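Local coordinates for protein putative protease (Parabacteroides distasonis ATCC 8503, PDB 3KD4) that is of unverified function but is probably an exported protease, at residues A[310-313]-A[314-317]. Sequence-based numbering, arbitrary orientation.
Sequences VYPG and HLDT
A type I beta turn from Pro312 to Leu315 carries the chain off strand 305-312, an inner strand of a five-stranded antiparallel sheet, and folds the following loop back over the strand's last side chains. The turn is closed by a weak hydrogen bond from Leu315 N to Pro312 O, long at 3.5 Å but fairly straight, with 164° at the hydrogen. Gly313 and His314 fill its two central positions. In the conformer given for His314, ring atom CE1 lies 3.7 Å from Pro312 CB, a tentative contact because the side chain is modelled in two positions; the hydrogen bond from ND1 of the same ring to a bound glycerol, probably from the crystallisation liquor, is doubtful for the same reason. Leu315 approaches the proline ring through one methyl, CD1, which lies 3.7 Å from Pro312 CD and also reaches the Tyr311 ring more loosely, 4.3 Å from CD2. The closest side-chain approach to that tyrosine comes from further along the loop: Thr317 CG2 sits over one face of the ring, 3.6 Å from Tyr311 CG and 3.9 Å from the ring centroid, a CH-pi contact displaced toward the CB end. Thr317 CG2 stands anti to the carbonyl carbon, beside the backbone N (chi1 59°, measured to OG1), and this points the methyl at the ring. Around this turn, Lys354 NZ of strand 353-357 hydrogen-bonds Leu315 O, and Tyr160 OH bonds the backbone N of Asp316. Shortening Leu315 to an alanine removes CD1, which would probably open a gap beside Pro312 CD and the Tyr311 ring. Since the turn's own bond is weak, the apolar contacts of Leu315 and Thr317 with the strand's end probably help hold the loop against it, together with the bonds from Lys354 and Tyr160.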
ATOM      1  N   VAL A 310       4.460   9.554  -4.804  1.00 15.42           N
ATOM      2  CA  VAL A 310       5.071   9.051  -3.579  1.00 16.18           C
ATOM      3  C   VAL A 310       5.795   7.751  -3.879  1.00 16.95           C
ATOM      4  O   VAL A 310       5.186   6.786  -4.398  1.00 16.78           O
ATOM      5  CB  VAL A 310       3.979   8.799  -2.476  1.00 17.24           C
ATOM      6  CG1 VAL A 310       4.617   8.402  -1.123  1.00 15.29           C
ATOM      7  CG2 VAL A 310       3.065  10.050  -2.319  1.00 16.96           C
ATOM      8  N   TYR A 311       7.092   7.743  -3.592  1.00 17.10           N
ATOM      9  CA  TYR A 311       7.959   6.600  -3.771  1.00 17.90           C
ATOM     10  C   TYR A 311       8.410   6.069  -2.422  1.00 19.13           C
ATOM     11  O   TYR A 311       8.472   6.821  -1.438  1.00 17.91           O
ATOM     12  CB  TYR A 311       9.258   7.016  -4.464  1.00 18.34           C
ATOM     13  CG  TYR A 311       9.124   7.539  -5.857  1.00 20.15           C
ATOM     14  CD1 TYR A 311       8.913   8.890  -6.105  1.00 22.02           C
ATOM     15  CD2 TYR A 311       9.215   6.682  -6.932  1.00 21.12           C
ATOM     16  CE1 TYR A 311       8.836   9.361  -7.433  1.00 24.76           C
ATOM     17  CE2 TYR A 311       9.129   7.140  -8.209  1.00 22.05           C
ATOM     18  CZ  TYR A 311       8.942   8.465  -8.457  1.00 25.43           C
ATOM     19  OH  TYR A 311       8.824   8.844  -9.767  1.00 32.20           O
ATOM     20  N   PRO A 312       8.814   4.792  -2.386  1.00 20.48           N
ATOM     21  CA  PRO A 312       9.502   4.282  -1.209  1.00 20.75           C
ATOM     22  C   PRO A 312      10.715   5.109  -0.899  1.00 22.09           C
ATOM     23  O   PRO A 312      11.395   5.633  -1.803  1.00 22.83           O
ATOM     24  CB  PRO A 312       9.911   2.857  -1.603  1.00 21.59           C
ATOM     25  CG  PRO A 312       8.998   2.480  -2.717  1.00 22.35           C
ATOM     26  CD  PRO A 312       8.617   3.764  -3.426  1.00 20.84           C
ATOM     27  N   GLY A 313      11.002   5.235   0.384  1.00 21.88           N
ATOM     28  CA  GLY A 313      12.005   6.142   0.822  1.00 23.44           C
ATOM     29  C   GLY A 313      13.429   5.719   0.547  1.00 25.09           C
ATOM     30  O   GLY A 313      14.316   6.557   0.542  1.00 26.33           O
ATOM     31  N   HIS A 314      13.699   4.463   0.292  1.00 25.80           N
ATOM     32  CA  HIS A 314      15.058   3.965   0.093  0.50 27.31           C
ATOM     33  C   HIS A 314      15.504   4.019  -1.389  1.00 27.05           C
ATOM     34  O   HIS A 314      16.591   3.629  -1.711  1.00 27.80           O
ATOM     35  CB  HIS A 314      15.137   2.510   0.614  0.50 27.48           C
ATOM     36  CG  HIS A 314      14.229   1.549  -0.100  0.50 30.25           C
ATOM     37  ND1 HIS A 314      12.958   1.239   0.348  0.50 31.79           N
ATOM     38  CD2 HIS A 314      14.421   0.808  -1.221  0.50 31.81           C
ATOM     39  CE1 HIS A 314      12.408   0.358  -0.472  0.50 31.83           C
ATOM     40  NE2 HIS A 314      13.275   0.083  -1.433  0.50 31.60           N
ATOM     41  N   LEU A 315      14.633   4.471  -2.288  1.00 26.10           N
ATOM     42  CA  LEU A 315      14.917   4.388  -3.720  1.00 25.25           C
ATOM     43  C   LEU A 315      15.641   5.611  -4.254  1.00 23.05           C
ATOM     44  O   LEU A 315      15.377   6.747  -3.840  1.00 21.40           O
ATOM     45  CB  LEU A 315      13.633   4.309  -4.508  1.00 25.96           C
ATOM     46  CG  LEU A 315      12.845   3.039  -4.576  1.00 31.09           C
ATOM     47  CD1 LEU A 315      11.675   3.398  -5.520  1.00 31.97           C
ATOM     48  CD2 LEU A 315      13.680   1.840  -5.084  1.00 31.48           C
ATOM     49  N   ASP A 316      16.502   5.381  -5.229  1.00 21.19           N
ATOM     50  CA  ASP A 316      17.095   6.480  -5.960  1.00 20.90           C
ATOM     51  C   ASP A 316      16.103   6.895  -7.011  1.00 19.85           C
ATOM     52  O   ASP A 316      15.974   6.237  -8.033  1.00 20.10           O
ATOM     53  CB  ASP A 316      18.399   6.039  -6.599  1.00 21.86           C
ATOM     54  CG  ASP A 316      19.001   7.123  -7.510  1.00 22.28           C
ATOM     55  OD1 ASP A 316      18.426   8.213  -7.689  1.00 24.55           O
ATOM     56  OD2 ASP A 316      20.044   6.831  -8.076  1.00 22.64           O
ATOM     57  N   THR A 317      15.387   7.978  -6.755  1.00 19.09           N
ATOM     58  CA  THR A 317      14.305   8.389  -7.639  1.00 19.69           C
ATOM     59  C   THR A 317      14.822   9.057  -8.934  1.00 20.04           C
ATOM     60  O   THR A 317      14.058   9.235  -9.858  1.00 19.02           O
ATOM     61  CB  THR A 317      13.254   9.281  -6.923  1.00 19.23           C
ATOM     62  OG1 THR A 317      13.880  10.444  -6.409  1.00 19.74           O
ATOM     63  CG2 THR A 317      12.624   8.504  -5.768  1.00 20.67           C
TER